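Local coordinates for protein organophosphorus hydrolase (Pseudomonas pseudoalcaligenes, PDB 4LE6) that probably hydrolyses organophosphate triesters at a two-zinc centre, as a phosphotriesterase of the metallo-beta-lactamase superfamily, at residues A[248-262]-A[271-283]. Numbering follows the deposited sequence. Where two conformers were deposited one is given.
Sequences ILLNHAVQFAKPEVV and QARQSRQRILAEA
Arg-276 reaches from helix 269-286 into segment 248-262, and three hydrogen bonds to backbone carbonyls fix its guanidinium. Arg-276 NE (2.8 Å) and NH1 (3.1 Å) both donate to Pro-259 O, a side-on grip lying in the guanidinium plane; NE meets a lone pair in the carbonyl plane. Arg-276 NH2 donates to Ile-248 O at 2.9 Å, with an N-H...O angle of 166°. The Arg-276 side chain runs extended until a bend at chi3 (51°) turns the group toward both carbonyls.

Over one guanidinium face sits Gln-255 NE2, 3.6 Å from Arg-276 CZ, the amide and guanidinium planes being 43° apart. That amide is held at both ends: NE2 donates to Val-261 O, while OE1 accepts from Leu-250 N and Asn-251 N.

Apolar packing continues along the helix. Leu-280 spreads its methyls, CD2 lying 3.6 Å from Phe-256 CE1 and CD1 3.8 Å from Pro-259 CG. The Ile-248 and Ile-279 side chains cross at about a right angle, CD1 of the former 4.2 Å from CG1 of the latter. Trp-245 of strand 240-246 touches Phe-256, Ile-279 and Leu-280.

One buried cation thus joins carbonyls eleven residues apart, tying the segment that follows zinc ligand Asp-247 to an outer helix of the alpha-beta/beta-alpha sandwich.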
# COMPACT_ATOMS: atom_id res chain seq x y z
N ILE A 248 14.02 0.27 -13.92
CA ILE A 248 14.94 1.32 -13.45
C ILE A 248 15.59 0.93 -12.14
O ILE A 248 16.75 1.23 -11.88
CB ILE A 248 14.17 2.65 -13.23
CG1 ILE A 248 13.63 3.16 -14.56
CG2 ILE A 248 15.06 3.71 -12.54
CD1 ILE A 248 14.68 3.27 -15.68
N LEU A 249 14.84 0.27 -11.28
CA LEU A 249 15.45 -0.30 -10.11
C LEU A 249 14.66 -1.49 -9.64
O LEU A 249 13.49 -1.66 -9.98
CB LEU A 249 15.67 0.72 -8.99
CG LEU A 249 14.48 1.44 -8.37
CD1 LEU A 249 13.94 0.67 -7.15
CD2 LEU A 249 14.91 2.84 -7.96
N LEU A 250 15.35 -2.33 -8.90
CA LEU A 250 14.88 -3.63 -8.51
C LEU A 250 14.58 -3.72 -7.02
O LEU A 250 13.84 -4.60 -6.60
CB LEU A 250 15.95 -4.64 -8.85
CG LEU A 250 15.45 -5.94 -9.48
CD1 LEU A 250 15.56 -5.85 -11.00
CD2 LEU A 250 16.27 -7.07 -8.91
N ASN A 251 15.19 -2.85 -6.21
CA ASN A 251 15.01 -2.90 -4.76
C ASN A 251 14.83 -1.51 -4.18
O ASN A 251 15.78 -0.72 -4.12
CB ASN A 251 16.21 -3.59 -4.11
CG ASN A 251 16.00 -3.88 -2.63
OD1 ASN A 251 15.54 -3.02 -1.87
ND2 ASN A 251 16.34 -5.09 -2.20
N HIS A 252 13.60 -1.21 -3.77
CA HIS A 252 13.23 0.13 -3.32
C HIS A 252 13.96 0.50 -2.02
O HIS A 252 14.14 1.68 -1.73
CB HIS A 252 11.73 0.20 -3.08
CG HIS A 252 11.31 -0.51 -1.83
ND1 HIS A 252 11.17 -1.88 -1.77
CD2 HIS A 252 11.04 -0.05 -0.59
CE1 HIS A 252 10.82 -2.23 -0.55
NE2 HIS A 252 10.74 -1.14 0.19
N ALA A 253 14.37 -0.49 -1.25
CA ALA A 253 14.97 -0.22 0.06
C ALA A 253 16.42 0.16 -0.07
O ALA A 253 16.99 0.69 0.88
CB ALA A 253 14.83 -1.42 0.98
N VAL A 254 17.02 -0.09 -1.23
CA VAL A 254 18.45 0.13 -1.41
C VAL A 254 18.75 1.18 -2.47
O VAL A 254 19.60 2.04 -2.25
CB VAL A 254 19.16 -1.18 -1.82
CG1 VAL A 254 20.64 -0.96 -2.13
CG2 VAL A 254 19.01 -2.23 -0.75
N GLN A 255 18.07 1.10 -3.61
CA GLN A 255 18.49 1.82 -4.81
C GLN A 255 17.91 3.22 -4.96
O GLN A 255 18.33 3.97 -5.84
CB GLN A 255 18.19 0.99 -6.06
CG GLN A 255 19.01 -0.31 -6.15
CD GLN A 255 18.67 -1.11 -7.39
OE1 GLN A 255 17.59 -1.68 -7.49
NE2 GLN A 255 19.58 -1.15 -8.35
N PHE A 256 16.92 3.58 -4.15
CA PHE A 256 16.54 4.98 -4.03
C PHE A 256 17.60 5.68 -3.19
O PHE A 256 18.20 6.67 -3.63
CB PHE A 256 15.16 5.14 -3.41
CG PHE A 256 14.03 4.87 -4.37
CD1 PHE A 256 13.64 5.83 -5.28
CD2 PHE A 256 13.35 3.66 -4.35
CE1 PHE A 256 12.58 5.60 -6.16
CE2 PHE A 256 12.30 3.42 -5.23
CZ PHE A 256 11.92 4.38 -6.14
N ALA A 257 17.88 5.13 -2.01
CA ALA A 257 18.90 5.73 -1.14
C ALA A 257 20.30 5.69 -1.79
O ALA A 257 21.08 6.63 -1.65
CB ALA A 257 18.93 5.03 0.20
N LYS A 258 20.61 4.60 -2.49
CA LYS A 258 21.92 4.42 -3.11
C LYS A 258 21.79 3.93 -4.56
O LYS A 258 21.97 2.74 -4.84
CB LYS A 258 22.76 3.47 -2.26
CG LYS A 258 22.92 4.00 -0.83
CD LYS A 258 24.12 3.39 -0.11
CE LYS A 258 24.25 3.97 1.31
NZ LYS A 258 25.23 3.22 2.15
N PRO A 259 21.45 4.85 -5.47
CA PRO A 259 21.24 4.49 -6.88
C PRO A 259 22.50 3.90 -7.49
O PRO A 259 22.39 3.22 -8.50
CB PRO A 259 20.91 5.83 -7.54
CG PRO A 259 20.38 6.69 -6.44
CD PRO A 259 21.17 6.28 -5.22
N GLU A 260 23.66 4.10 -6.86
CA GLU A 260 24.91 3.57 -7.40
C GLU A 260 24.90 2.04 -7.35
O GLU A 260 25.65 1.39 -8.07
CB GLU A 260 26.16 4.10 -6.66
CG GLU A 260 26.26 3.70 -5.18
CD GLU A 260 25.62 4.71 -4.26
OE1 GLU A 260 24.64 5.37 -4.67
OE2 GLU A 260 26.09 4.85 -3.10
N VAL A 261 24.06 1.47 -6.48
CA VAL A 261 24.00 0.02 -6.33
C VAL A 261 23.40 -0.62 -7.59
O VAL A 261 22.40 -0.14 -8.11
CB VAL A 261 23.20 -0.38 -5.06
CG1 VAL A 261 22.94 -1.89 -5.00
CG2 VAL A 261 23.96 0.05 -3.80
N VAL A 262 24.03 -1.68 -8.09
CA VAL A 262 23.60 -2.28 -9.37
C VAL A 262 23.11 -3.72 -9.20
O VAL A 262 23.36 -4.35 -8.18
CB VAL A 262 24.72 -2.23 -10.40
CG1 VAL A 262 25.21 -0.80 -10.56
CG2 VAL A 262 25.88 -3.14 -10.00
N GLN A 271 25.73 1.63 -17.46
CA GLN A 271 24.68 2.30 -18.22
C GLN A 271 23.34 2.29 -17.47
O GLN A 271 22.65 3.31 -17.37
CB GLN A 271 24.54 1.64 -19.59
CG GLN A 271 23.58 2.38 -20.49
CD GLN A 271 23.53 1.81 -21.89
OE1 GLN A 271 23.49 0.59 -22.08
NE2 GLN A 271 23.52 2.68 -22.89
N ALA A 272 22.97 1.12 -16.94
CA ALA A 272 21.73 1.02 -16.15
C ALA A 272 21.77 2.02 -15.00
O ALA A 272 20.78 2.70 -14.71
CB ALA A 272 21.56 -0.39 -15.61
N ARG A 273 22.93 2.14 -14.36
CA ARG A 273 23.09 3.09 -13.26
C ARG A 273 22.96 4.55 -13.72
O ARG A 273 22.28 5.36 -13.06
CB ARG A 273 24.45 2.86 -12.57
CG ARG A 273 24.94 4.02 -11.73
CD ARG A 273 26.01 3.59 -10.74
NE ARG A 273 27.09 2.78 -11.31
CZ ARG A 273 28.02 3.23 -12.15
NH1 ARG A 273 28.01 4.49 -12.56
NH2 ARG A 273 28.96 2.41 -12.59
N GLN A 274 23.61 4.90 -14.83
CA GLN A 274 23.43 6.24 -15.42
C GLN A 274 21.96 6.58 -15.74
O GLN A 274 21.42 7.67 -15.37
CB GLN A 274 24.28 6.37 -16.68
CG GLN A 274 24.31 7.78 -17.27
CD GLN A 274 25.07 7.86 -18.60
OE1 GLN A 274 25.22 6.87 -19.31
NE2 GLN A 274 25.54 9.06 -18.95
N SER A 275 21.29 5.65 -16.40
CA SER A 275 19.86 5.83 -16.69
C SER A 275 19.04 5.97 -15.41
O SER A 275 18.15 6.82 -15.31
CB SER A 275 19.35 4.66 -17.51
OG SER A 275 20.10 4.56 -18.70
N ARG A 276 19.34 5.14 -14.42
CA ARG A 276 18.63 5.25 -13.13
C ARG A 276 18.84 6.63 -12.48
O ARG A 276 17.86 7.28 -12.07
CB ARG A 276 19.09 4.15 -12.17
CG ARG A 276 18.51 4.30 -10.75
CD ARG A 276 18.68 3.02 -9.93
NE ARG A 276 20.05 2.52 -9.95
CZ ARG A 276 20.47 1.49 -10.68
NH1 ARG A 276 21.73 1.12 -10.63
NH2 ARG A 276 19.64 0.83 -11.48
N GLN A 277 20.08 7.08 -12.39
CA GLN A 277 20.37 8.41 -11.83
C GLN A 277 19.58 9.51 -12.55
O GLN A 277 18.92 10.37 -11.92
CB GLN A 277 21.85 8.70 -11.90
CG GLN A 277 22.68 7.87 -10.92
CD GLN A 277 22.69 8.44 -9.51
OE1 GLN A 277 21.86 9.29 -9.14
NE2 GLN A 277 23.64 7.98 -8.70
N ARG A 278 19.61 9.46 -13.88
CA ARG A 278 18.92 10.46 -14.68
C ARG A 278 17.41 10.43 -14.48
O ARG A 278 16.76 11.48 -14.27
CB ARG A 278 19.24 10.27 -16.16
CG ARG A 278 18.49 11.21 -17.08
CD ARG A 278 19.11 11.22 -18.47
NE ARG A 278 19.02 9.91 -19.10
CZ ARG A 278 17.95 9.45 -19.75
NH1 ARG A 278 17.98 8.25 -20.30
NH2 ARG A 278 16.86 10.19 -19.86
N ILE A 279 16.84 9.24 -14.57
CA ILE A 279 15.39 9.08 -14.45
C ILE A 279 14.92 9.47 -13.03
O ILE A 279 13.85 10.06 -12.86
CB ILE A 279 14.96 7.64 -14.79
CG1 ILE A 279 15.22 7.35 -16.29
CG2 ILE A 279 13.48 7.40 -14.46
CD1 ILE A 279 14.48 8.27 -17.26
N LEU A 280 15.71 9.13 -12.02
CA LEU A 280 15.30 9.47 -10.65
C LEU A 280 15.33 10.98 -10.51
O LEU A 280 14.38 11.58 -9.98
CB LEU A 280 16.22 8.82 -9.62
CG LEU A 280 16.04 7.32 -9.40
CD1 LEU A 280 17.18 6.80 -8.52
CD2 LEU A 280 14.68 7.02 -8.76
N ALA A 281 16.41 11.59 -11.00
CA ALA A 281 16.52 13.05 -10.93
C ALA A 281 15.31 13.72 -11.60
O ALA A 281 14.70 14.63 -11.03
CB ALA A 281 17.82 13.51 -11.55
N GLU A 282 14.97 13.26 -12.81
CA GLU A 282 13.85 13.82 -13.56
C GLU A 282 12.50 13.60 -12.86
O GLU A 282 11.66 14.51 -12.78
CB GLU A 282 13.81 13.21 -14.97
CG GLU A 282 12.51 13.41 -15.73
CD GLU A 282 12.58 12.88 -17.16
OE1 GLU A 282 13.53 12.12 -17.47
OE2 GLU A 282 11.69 13.23 -17.97
N ALA A 283 12.27 12.38 -12.39
CA ALA A 283 11.02 12.08 -11.70
C ALA A 283 10.88 12.95 -10.45
O ALA A 283 9.79 13.46 -10.16
CB ALA A 283 10.99 10.62 -11.30